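Long-range contacts in putative uncharacterized protein (PDB 5IJP), which probably senses inositol polyphosphates through its SPX domain, which binds inositol hexakisphosphate, as part of eukaryotic phosphate homeostasis: residues W17-Y22 / A131-V136; A27-A32 / R48-D53. One frame throughout, in Å; residues are numbered along the deposited sequence.

Interaction 1 (W17-Y22 / A131-V136); sequences WHYIDY and AKFVQV. With IHP (inositol hexakisphosphate), chain C.
Phe-133 directs the edge of its ring at one face of Tyr-19, a T-shaped (edge-to-face) pair with centroids 5.1 Å apart and planes at 74°. The closest pair, Phe-133 CD1 and Tyr-19 CE1 at 3.6 Å, lies off-centre on the tyrosine ring. At the edge of the same ring, Val-136 CG1 stands 3.7 Å from Tyr-19 CE1, so helix 110-151 meets two sides of one buried aromatic group. With Phe-133 CG anti to the backbone N (chi1 175°), the ring reaches the loop, where its CZ also lies 3.6 Å from His-18 O. Tyr-19 OH is hydrogen-bonded to Ile-12 N, outside the two segments. The His-18 side is looser: CB is 4.2 Å from Phe-133 CZ, and the partly exposed imidazole makes no closer approach to 131-136. Where the loop ends and helix 22-30 starts, Tyr-22 OH donates a 2.7 Å hydrogen bond to O43 of inositol hexakisphosphate, an oxygen lying in the plane of the phenol ring. A phenylalanine here would probably leave that phosphate oxygen without its tyrosine donor. No hydrogen bond joins the two segments; aromatic and aliphatic packing therefore holds the loop, while Tyr-22 contributes one of several polar contacts to the ligand.

Interaction 2 (A27-A32 / R48-D53); sequences ADLKRA and REWTED
Trp-50 brings the six-membered end of its indole against the end of helix 22-30, the second helix of the N-terminal helical hairpin of the SPX domain. The six-membered ring meets two backbone oxygens: CH2 is 3.4 Å from Asp-28 O, which lies at the edge near the ring plane, and CZ3 is 3.3 Å from Leu-29 O, which approaches obliquely. These are van der Waals approaches, and no hydrogen bond crosses the contact. Leu-29 CD2 adds a looser apolar touch to Trp-50 CH2 at 4.4 Å. Next to the ring, Ala-32 points its methyl toward the incoming chain, where CB meets Arg-48 O and Glu-49 O, both at 3.4 Å, and then Trp-50 CE3 at 3.9 Å. Here the backbones come nearest, with Ala-32 CA and Trp-50 CA 5.2 Å apart.

The indole reaches the helix end because Trp-50 CG is anti to its backbone N (chi1 -163°). Its NE1 is hydrogen-bonded to Glu-55, and the rings of Trp-154 and His-148 pack against it, Trp-154 edge-to-face. From the helix side, Asp-28 forms a salt bridge with Arg-57 of helix 52-97, and Lys-30, pointing away from this contact, forms one with inositol hexakisphosphate. At the more exposed end of the contact, Arg-48 lays its aliphatic part beside the last residue of the opposing segment, with CB 3.5 Å from Ala-32 O.

How the interactions relate
From the N terminus, the chain runs through helix 3-9 into the loop holding 17-22, then along helix 22-30 to 27-32. Interaction 2 closes the shorter loop: the 15 intervening residues, which hold strand 36-37 and the start of strand 47-48, return to 48-53. Interaction 1 closes only after helix 52-97, when helix 110-151 brings 131-136 back beside the early loop. Interaction 2 is thus nested inside interaction 1. Their centres are about 25 Å apart: interaction 1 ties the loop before helix 22-30 to helix 110-151, and interaction 2 ties that helix's end to the strand and loop leading into helix 52-97. Tyr-22 and Lys-30, one from a segment of each interaction, both bind inositol hexakisphosphate.

Interaction 1 (W17-Y22 / A131-V136)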
ATOM      1  N   TRP A  17       8.147  -2.393  -9.043  1.00 86.53           N
ATOM      2  CA  TRP A  17       7.875  -1.275  -9.959  1.00 86.01           C
ATOM      3  C   TRP A  17       6.636  -0.434  -9.594  1.00 86.39           C
ATOM      4  O   TRP A  17       6.216   0.403 -10.398  1.00 86.14           O
ATOM      5  CB  TRP A  17       7.746  -1.797 -11.403  1.00 86.81           C
ATOM      6  CG  TRP A  17       8.994  -2.411 -11.960  1.00 90.28           C
ATOM      7  CD1 TRP A  17       9.344  -3.728 -11.926  1.00 94.39           C
ATOM      8  CD2 TRP A  17      10.033  -1.736 -12.680  1.00 92.07           C
ATOM      9  NE1 TRP A  17      10.546  -3.915 -12.568  1.00 96.50           N
ATOM     10  CE2 TRP A  17      10.993  -2.708 -13.040  1.00 98.44           C
ATOM     11  CE3 TRP A  17      10.253  -0.398 -13.053  1.00 93.42           C
ATOM     12  CZ2 TRP A  17      12.156  -2.385 -13.751  1.00100.39           C
ATOM     13  CZ3 TRP A  17      11.404  -0.080 -13.758  1.00 97.39           C
ATOM     14  CH2 TRP A  17      12.340  -1.065 -14.100  1.00100.54           C
ATOM     15  N   HIS A  18       6.064  -0.636  -8.392  1.00 80.20           N
ATOM     16  CA  HIS A  18       4.842   0.060  -7.980  1.00 77.96           C
ATOM     17  C   HIS A  18       4.963   0.897  -6.690  1.00 79.29           C
ATOM     18  O   HIS A  18       3.956   1.442  -6.228  1.00 77.61           O
ATOM     19  CB  HIS A  18       3.683  -0.941  -7.879  1.00 78.30           C
ATOM     20  CG  HIS A  18       3.447  -1.690  -9.151  1.00 83.13           C
ATOM     21  ND1 HIS A  18       4.113  -2.870  -9.426  1.00 86.11           N
ATOM     22  CD2 HIS A  18       2.656  -1.380 -10.204  1.00 85.57           C
ATOM     23  CE1 HIS A  18       3.692  -3.251 -10.620  1.00 86.93           C
ATOM     24  NE2 HIS A  18       2.814  -2.385 -11.128  1.00 87.07           N
ATOM     25  N   TYR A  19       6.185   1.042  -6.142  1.00 75.49           N
ATOM     26  CA  TYR A  19       6.430   1.858  -4.947  1.00 74.10           C
ATOM     27  C   TYR A  19       6.433   3.351  -5.304  1.00 77.16           C
ATOM     28  O   TYR A  19       6.487   3.696  -6.488  1.00 77.34           O
ATOM     29  CB  TYR A  19       7.762   1.465  -4.283  1.00 76.09           C
ATOM     30  CG  TYR A  19       7.713   0.151  -3.537  1.00 77.63           C
ATOM     31  CD1 TYR A  19       7.314   0.099  -2.205  1.00 78.81           C
ATOM     32  CD2 TYR A  19       8.096  -1.037  -4.151  1.00 79.44           C
ATOM     33  CE1 TYR A  19       7.279  -1.108  -1.508  1.00 79.85           C
ATOM     34  CE2 TYR A  19       8.067  -2.249  -3.464  1.00 80.56           C
ATOM     35  CZ  TYR A  19       7.652  -2.281  -2.143  1.00 87.09           C
ATOM     36  OH  TYR A  19       7.618  -3.473  -1.462  1.00 88.43           O
ATOM     37  N   ILE A  20       6.381   4.233  -4.284  1.00 72.68           N
ATOM     38  CA  ILE A  20       6.399   5.693  -4.463  1.00 72.10           C
ATOM     39  C   ILE A  20       7.734   6.143  -5.041  1.00 76.35           C
ATOM     40  O   ILE A  20       8.785   5.658  -4.612  1.00 76.70           O
ATOM     41  CB  ILE A  20       6.124   6.507  -3.159  1.00 74.62           C
ATOM     42  CG1 ILE A  20       5.567   5.653  -2.002  1.00 74.67           C
ATOM     43  CG2 ILE A  20       5.239   7.712  -3.433  1.00 74.74           C
ATOM     44  CD1 ILE A  20       6.631   5.237  -0.992  1.00 83.61           C
ATOM     45  N   ASP A  21       7.697   7.102  -5.979  1.00 72.70           N
ATOM     46  CA  ASP A  21       8.909   7.684  -6.546  1.00 73.67           C
ATOM     47  C   ASP A  21       9.264   8.872  -5.642  1.00 76.90           C
ATOM     48  O   ASP A  21       9.176  10.033  -6.052  1.00 76.61           O
ATOM     49  CB  ASP A  21       8.697   8.097  -8.018  1.00 76.24           C
ATOM     50  CG  ASP A  21       9.957   8.467  -8.787  1.00 87.39           C
ATOM     51  OD1 ASP A  21      11.062   8.060  -8.357  1.00 88.34           O
ATOM     52  OD2 ASP A  21       9.834   9.128  -9.839  1.00 94.66           O
ATOM     53  N   TYR A  22       9.611   8.554  -4.377  1.00 73.03           N
ATOM     54  CA  TYR A  22       9.955   9.493  -3.309  1.00 72.82           C
ATOM     55  C   TYR A  22      11.115  10.403  -3.696  1.00 77.43           C
ATOM     56  O   TYR A  22      11.032  11.609  -3.474  1.00 76.78           O
ATOM     57  CB  TYR A  22      10.253   8.734  -2.004  1.00 74.37           C
ATOM     58  CG  TYR A  22      10.207   9.598  -0.763  1.00 76.29           C
ATOM     59  CD1 TYR A  22       9.006   9.839  -0.102  1.00 77.22           C
ATOM     60  CD2 TYR A  22      11.368  10.145  -0.227  1.00 78.54           C
ATOM     61  CE1 TYR A  22       8.958  10.626   1.048  1.00 78.53           C
ATOM     62  CE2 TYR A  22      11.334  10.934   0.922  1.00 79.87           C
ATOM     63  CZ  TYR A  22      10.125  11.170   1.557  1.00 86.41           C
ATOM     64  OH  TYR A  22      10.085  11.946   2.689  1.00 88.20           O
ATOM     65  N   ALA A 131       0.080  -5.427   3.546  1.00 67.65           N
ATOM     66  CA  ALA A 131      -0.102  -4.459   4.633  1.00 67.46           C
ATOM     67  C   ALA A 131       1.167  -3.621   4.806  1.00 70.93           C
ATOM     68  O   ALA A 131       1.067  -2.427   5.083  1.00 70.24           O
ATOM     69  CB  ALA A 131      -0.439  -5.175   5.931  1.00 69.27           C
ATOM     70  N   LYS A 132       2.353  -4.249   4.607  1.00 67.72           N
ATOM     71  CA  LYS A 132       3.669  -3.608   4.661  1.00 67.97           C
ATOM     72  C   LYS A 132       3.800  -2.618   3.503  1.00 70.49           C
ATOM     73  O   LYS A 132       4.336  -1.526   3.698  1.00 70.24           O
ATOM     74  CB  LYS A 132       4.792  -4.658   4.589  1.00 71.64           C
ATOM     75  CG  LYS A 132       5.544  -4.871   5.900  1.00 88.57           C
ATOM     76  CD  LYS A 132       6.758  -3.944   6.032  1.00100.10           C
ATOM     77  CE  LYS A 132       7.716  -4.381   7.119  1.00114.26           C
ATOM     78  NZ  LYS A 132       7.169  -4.150   8.483  1.00125.17           N
ATOM     79  N   PHE A 133       3.288  -2.998   2.307  1.00 66.00           N
ATOM     80  CA  PHE A 133       3.280  -2.172   1.097  1.00 65.07           C
ATOM     81  C   PHE A 133       2.359  -0.964   1.288  1.00 67.50           C
ATOM     82  O   PHE A 133       2.753   0.146   0.941  1.00 67.02           O
ATOM     83  CB  PHE A 133       2.875  -3.000  -0.141  1.00 66.86           C
ATOM     84  CG  PHE A 133       2.714  -2.220  -1.428  1.00 68.21           C
ATOM     85  CD1 PHE A 133       3.825  -1.803  -2.152  1.00 71.97           C
ATOM     86  CD2 PHE A 133       1.452  -1.930  -1.932  1.00 69.85           C
ATOM     87  CE1 PHE A 133       3.676  -1.087  -3.345  1.00 72.87           C
ATOM     88  CE2 PHE A 133       1.303  -1.216  -3.126  1.00 72.72           C
ATOM     89  CZ  PHE A 133       2.417  -0.802  -3.825  1.00 71.36           C
ATOM     90  N   VAL A 134       1.155  -1.178   1.863  1.00 63.23           N
ATOM     91  CA  VAL A 134       0.182  -0.117   2.157  1.00 62.47           C
ATOM     92  C   VAL A 134       0.795   0.855   3.190  1.00 66.82           C
ATOM     93  O   VAL A 134       0.687   2.068   3.013  1.00 66.18           O
ATOM     94  CB  VAL A 134      -1.205  -0.691   2.588  1.00 66.24           C
ATOM     95  CG1 VAL A 134      -2.149   0.404   3.084  1.00 66.12           C
ATOM     96  CG2 VAL A 134      -1.860  -1.468   1.448  1.00 65.70           C
ATOM     97  N   GLN A 135       1.498   0.314   4.212  1.00 64.19           N
ATOM     98  CA  GLN A 135       2.174   1.063   5.276  1.00 64.95           C
ATOM     99  C   GLN A 135       3.292   1.973   4.742  1.00 68.95           C
ATOM    100  O   GLN A 135       3.259   3.179   4.995  1.00 68.60           O
ATOM    101  CB  GLN A 135       2.709   0.096   6.359  1.00 67.60           C
ATOM    102  CG  GLN A 135       3.531   0.741   7.480  1.00 84.94           C
ATOM    103  CD  GLN A 135       5.020   0.586   7.274  1.00107.12           C
ATOM    104  OE1 GLN A 135       5.572  -0.519   7.327  1.00103.86           O
ATOM    105  NE2 GLN A 135       5.706   1.700   7.061  1.00 99.53           N
ATOM    106  N   VAL A 136       4.284   1.389   4.032  1.00 65.75           N
ATOM    107  CA  VAL A 136       5.448   2.103   3.496  1.00 66.07           C
ATOM    108  C   VAL A 136       5.035   3.169   2.446  1.00 69.13           C
ATOM    109  O   VAL A 136       5.646   4.239   2.406  1.00 68.96           O
ATOM    110  CB  VAL A 136       6.568   1.136   2.997  1.00 70.83           C
ATOM    111  CG1 VAL A 136       6.205   0.433   1.689  1.00 69.91           C
ATOM    112  CG2 VAL A 136       7.920   1.838   2.891  1.00 71.70           C
TER
HETATM  113  C1  IHP C 302      16.138  15.688   3.620  1.00210.25           C
HETATM  114  C2  IHP C 302      16.100  14.667   4.749  1.00210.68           C
HETATM  115  C3  IHP C 302      16.220  13.240   4.231  1.00210.14           C
HETATM  116  C4  IHP C 302      17.442  13.070   3.337  1.00211.99           C
HETATM  117  C5  IHP C 302      17.471  14.090   2.208  1.00211.68           C
HETATM  118  C6  IHP C 302      17.371  15.511   2.745  1.00212.08           C
HETATM  119  O11 IHP C 302      16.189  17.004   4.211  1.00211.18           O
HETATM  120  P1  IHP C 302      15.389  18.364   3.822  1.00209.93           P
HETATM  121  O21 IHP C 302      15.508  19.364   4.924  1.00211.58           O
HETATM  122  O31 IHP C 302      16.007  18.852   2.509  1.00209.90           O
HETATM  123  O41 IHP C 302      13.938  17.952   3.549  1.00207.42           O
HETATM  124  O12 IHP C 302      14.837  14.797   5.434  1.00209.05           O
HETATM  125  P2  IHP C 302      14.616  15.152   7.016  1.00210.43           P
HETATM  126  O22 IHP C 302      14.471  16.674   7.086  1.00210.62           O
HETATM  127  O32 IHP C 302      15.744  14.639   7.855  1.00213.25           O
HETATM  128  O42 IHP C 302      13.269  14.532   7.398  1.00208.75           O
HETATM  129  O13 IHP C 302      15.032  12.908   3.481  1.00206.97           O
HETATM  130  P3  IHP C 302      13.839  11.878   3.820  1.00204.90           P
HETATM  131  O23 IHP C 302      13.941  10.683   2.941  1.00204.20           O
HETATM  132  O33 IHP C 302      13.934  11.529   5.310  1.00206.33           O
HETATM  133  O43 IHP C 302      12.547  12.663   3.608  1.00202.98           O
HETATM  134  O14 IHP C 302      17.402  11.748   2.758  1.00211.38           O
HETATM  135  P4  IHP C 302      18.199  10.411   3.321  1.00213.25           P
HETATM  136  O24 IHP C 302      17.245   9.235   3.098  1.00211.18           O
HETATM  137  O34 IHP C 302      19.496  10.245   2.601  1.00215.47           O
HETATM  138  O44 IHP C 302      18.381  10.587   4.835  1.00214.93           O
HETATM  139  O15 IHP C 302      18.731  13.958   1.518  1.00213.98           O
HETATM  140  P5  IHP C 302      19.102  13.470   0.040  1.00214.23           P
HETATM  141  O25 IHP C 302      17.883  13.753  -0.849  1.00211.53           O
HETATM  142  O35 IHP C 302      19.284  11.951   0.128  1.00214.85           O
HETATM  143  O45 IHP C 302      20.333  14.169  -0.434  1.00216.64           O
HETATM  144  O16 IHP C 302      17.251  16.408   1.621  1.00211.67           O
HETATM  145  P6  IHP C 302      18.304  17.155   0.675  1.00213.59           P
HETATM  146  O26 IHP C 302      19.706  16.699   1.106  1.00216.58           O
HETATM  147  O36 IHP C 302      18.122  18.634   0.772  1.00213.68           O
HETATM  148  O46 IHP C 302      18.047  16.622  -0.737  1.00212.57           O

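Interaction 2 (A27-A32 / R48-D53)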
ATOM      1  N   ALA A  27      13.012  15.601  -5.951  1.00 75.58           N
ATOM      2  CA  ALA A  27      13.785  16.311  -6.972  1.00 76.95           C
ATOM      3  C   ALA A  27      12.920  17.343  -7.703  1.00 80.31           C
ATOM      4  O   ALA A  27      13.429  18.391  -8.104  1.00 81.07           O
ATOM      5  CB  ALA A  27      14.369  15.320  -7.966  1.00 79.00           C
ATOM      6  N   ASP A  28      11.612  17.045  -7.860  1.00 75.38           N
ATOM      7  CA  ASP A  28      10.620  17.907  -8.509  1.00 74.80           C
ATOM      8  C   ASP A  28      10.362  19.180  -7.689  1.00 77.93           C
ATOM      9  O   ASP A  28      10.073  20.229  -8.267  1.00 77.95           O
ATOM     10  CB  ASP A  28       9.309  17.136  -8.735  1.00 75.51           C
ATOM     11  CG  ASP A  28       8.360  17.811  -9.702  1.00 86.54           C
ATOM     12  OD1 ASP A  28       8.548  17.649 -10.927  1.00 88.53           O
ATOM     13  OD2 ASP A  28       7.422  18.492  -9.235  1.00 91.78           O
ATOM     14  N   LEU A  29      10.480  19.080  -6.347  1.00 73.60           N
ATOM     15  CA  LEU A  29      10.293  20.189  -5.403  1.00 73.14           C
ATOM     16  C   LEU A  29      11.427  21.212  -5.497  1.00 78.36           C
ATOM     17  O   LEU A  29      11.219  22.388  -5.194  1.00 78.24           O
ATOM     18  CB  LEU A  29      10.185  19.663  -3.960  1.00 72.60           C
ATOM     19  CG  LEU A  29       8.930  18.862  -3.606  1.00 75.89           C
ATOM     20  CD1 LEU A  29       9.122  18.098  -2.313  1.00 75.94           C
ATOM     21  CD2 LEU A  29       7.715  19.758  -3.506  1.00 77.74           C
ATOM     22  N   LYS A  30      12.624  20.755  -5.904  1.00 75.90           N
ATOM     23  CA  LYS A  30      13.822  21.582  -6.067  1.00 77.29           C
ATOM     24  C   LYS A  30      13.810  22.304  -7.424  1.00 81.56           C
ATOM     25  O   LYS A  30      14.543  23.281  -7.601  1.00 82.64           O
ATOM     26  CB  LYS A  30      15.098  20.721  -5.932  1.00 81.23           C
ATOM     27  CG  LYS A  30      15.215  19.923  -4.628  1.00 95.86           C
ATOM     28  CD  LYS A  30      15.841  20.725  -3.490  1.00107.55           C
ATOM     29  CE  LYS A  30      15.898  19.925  -2.213  1.00119.02           C
ATOM     30  NZ  LYS A  30      16.476  20.715  -1.096  1.00129.59           N
ATOM     31  N   ARG A  31      12.977  21.826  -8.374  1.00 77.16           N
ATOM     32  CA  ARG A  31      12.855  22.373  -9.727  1.00 77.97           C
ATOM     33  C   ARG A  31      11.806  23.498  -9.838  1.00 81.02           C
ATOM     34  O   ARG A  31      10.846  23.389 -10.607  1.00 80.28           O
ATOM     35  CB  ARG A  31      12.602  21.249 -10.752  1.00 78.70           C
ATOM     36  CG  ARG A  31      13.838  20.416 -11.074  1.00 91.17           C
ATOM     37  CD  ARG A  31      13.537  19.297 -12.056  1.00102.95           C
ATOM     38  NE  ARG A  31      12.867  18.163 -11.415  1.00110.86           N
ATOM     39  CZ  ARG A  31      12.579  17.017 -12.025  1.00125.71           C
ATOM     40  NH1 ARG A  31      12.901  16.834 -13.301  1.00115.58           N
ATOM     41  NH2 ARG A  31      11.969  16.042 -11.364  1.00110.98           N
ATOM     42  N   ALA A  32      12.009  24.589  -9.074  1.00 77.56           N
ATOM     43  CA  ALA A  32      11.136  25.767  -9.090  1.00 77.12           C
ATOM     44  C   ALA A  32      11.498  26.649 -10.292  1.00 82.61           C
ATOM     45  O   ALA A  32      12.681  26.772 -10.623  1.00 83.64           O
ATOM     46  CB  ALA A  32      11.286  26.546  -7.795  1.00 77.63           C
ATOM     47  N   ARG A  48      15.059  29.928  -6.908  1.00 81.45           N
ATOM     48  CA  ARG A  48      13.808  30.332  -7.558  1.00 80.10           C
ATOM     49  C   ARG A  48      12.578  30.006  -6.703  1.00 81.90           C
ATOM     50  O   ARG A  48      12.595  29.040  -5.935  1.00 80.61           O
ATOM     51  CB  ARG A  48      13.688  29.716  -8.964  1.00 80.26           C
ATOM     52  CG  ARG A  48      14.610  30.359  -9.994  1.00 92.17           C
ATOM     53  CD  ARG A  48      14.318  29.872 -11.399  1.00101.85           C
ATOM     54  NE  ARG A  48      15.191  30.508 -12.389  1.00112.60           N
ATOM     55  CZ  ARG A  48      14.884  31.606 -13.073  1.00128.29           C
ATOM     56  NH1 ARG A  48      13.716  32.209 -12.888  1.00114.39           N
ATOM     57  NH2 ARG A  48      15.744  32.110 -13.948  1.00118.52           N
ATOM     58  N   GLU A  49      11.522  30.832  -6.828  1.00 77.79           N
ATOM     59  CA  GLU A  49      10.266  30.702  -6.085  1.00 76.02           C
ATOM     60  C   GLU A  49       9.323  29.673  -6.719  1.00 78.08           C
ATOM     61  O   GLU A  49       9.408  29.417  -7.921  1.00 78.04           O
ATOM     62  CB  GLU A  49       9.574  32.070  -5.991  1.00 78.07           C
ATOM     63  CG  GLU A  49       8.851  32.308  -4.679  1.00 88.11           C
ATOM     64  CD  GLU A  49       8.358  33.729  -4.503  1.00108.44           C
ATOM     65  OE1 GLU A  49       7.308  34.071  -5.092  1.00100.53           O
ATOM     66  OE2 GLU A  49       9.027  34.506  -3.784  1.00103.83           O
ATOM     67  N   TRP A  50       8.424  29.089  -5.903  1.00 72.91           N
ATOM     68  CA  TRP A  50       7.437  28.101  -6.344  1.00 71.35           C
ATOM     69  C   TRP A  50       6.221  28.821  -6.933  1.00 75.31           C
ATOM     70  O   TRP A  50       5.691  29.745  -6.309  1.00 75.22           O
ATOM     71  CB  TRP A  50       7.029  27.196  -5.173  1.00 68.84           C
ATOM     72  CG  TRP A  50       6.346  25.926  -5.585  1.00 68.70           C
ATOM     73  CD1 TRP A  50       5.018  25.637  -5.474  1.00 71.01           C
ATOM     74  CD2 TRP A  50       6.968  24.757  -6.135  1.00 68.19           C
ATOM     75  NE1 TRP A  50       4.772  24.361  -5.925  1.00 69.67           N
ATOM     76  CE2 TRP A  50       5.952  23.795  -6.332  1.00 71.23           C
ATOM     77  CE3 TRP A  50       8.292  24.419  -6.464  1.00 70.00           C
ATOM     78  CZ2 TRP A  50       6.215  22.526  -6.862  1.00 70.19           C
ATOM     79  CZ3 TRP A  50       8.551  23.163  -6.993  1.00 71.17           C
ATOM     80  CH2 TRP A  50       7.520  22.233  -7.189  1.00 70.87           C
ATOM     81  N   THR A  51       5.800  28.411  -8.145  1.00 71.84           N
ATOM     82  CA  THR A  51       4.673  29.016  -8.867  1.00 72.30           C
ATOM     83  C   THR A  51       3.459  28.090  -8.990  1.00 75.13           C
ATOM     84  O   THR A  51       3.497  26.947  -8.525  1.00 73.59           O
ATOM     85  CB  THR A  51       5.122  29.507 -10.259  1.00 81.94           C
ATOM     86  OG1 THR A  51       5.663  28.417 -11.005  1.00 82.08           O
ATOM     87  CG2 THR A  51       6.112  30.650 -10.193  1.00 81.06           C
ATOM     88  N   GLU A  52       2.383  28.599  -9.629  1.00 72.36           N
ATOM     89  CA  GLU A  52       1.135  27.889  -9.915  1.00 72.00           C
ATOM     90  C   GLU A  52       1.414  26.768 -10.932  1.00 75.41           C
ATOM     91  O   GLU A  52       0.828  25.689 -10.825  1.00 74.23           O
ATOM     92  CB  GLU A  52       0.095  28.877 -10.475  1.00 75.13           C
ATOM     93  CG  GLU A  52      -1.331  28.355 -10.491  1.00 86.30           C
ATOM     94  CD  GLU A  52      -2.299  29.226 -11.264  1.00109.69           C
ATOM     95  OE1 GLU A  52      -2.278  29.174 -12.515  1.00105.90           O
ATOM     96  OE2 GLU A  52      -3.086  29.957 -10.620  1.00104.78           O
ATOM     97  N   ASP A  53       2.319  27.031 -11.902  1.00 72.73           N
ATOM     98  CA  ASP A  53       2.738  26.084 -12.941  1.00 72.94           C
ATOM     99  C   ASP A  53       3.561  24.943 -12.341  1.00 74.78           C
ATOM    100  O   ASP A  53       3.415  23.799 -12.773  1.00 74.20           O
ATOM    101  CB  ASP A  53       3.533  26.796 -14.050  1.00 76.68           C
ATOM    102  CG  ASP A  53       2.786  27.918 -14.751  1.00 88.41           C
ATOM    103  OD1 ASP A  53       1.640  27.684 -15.197  1.00 89.40           O
ATOM    104  OD2 ASP A  53       3.365  29.015 -14.894  1.00 95.70           O
TER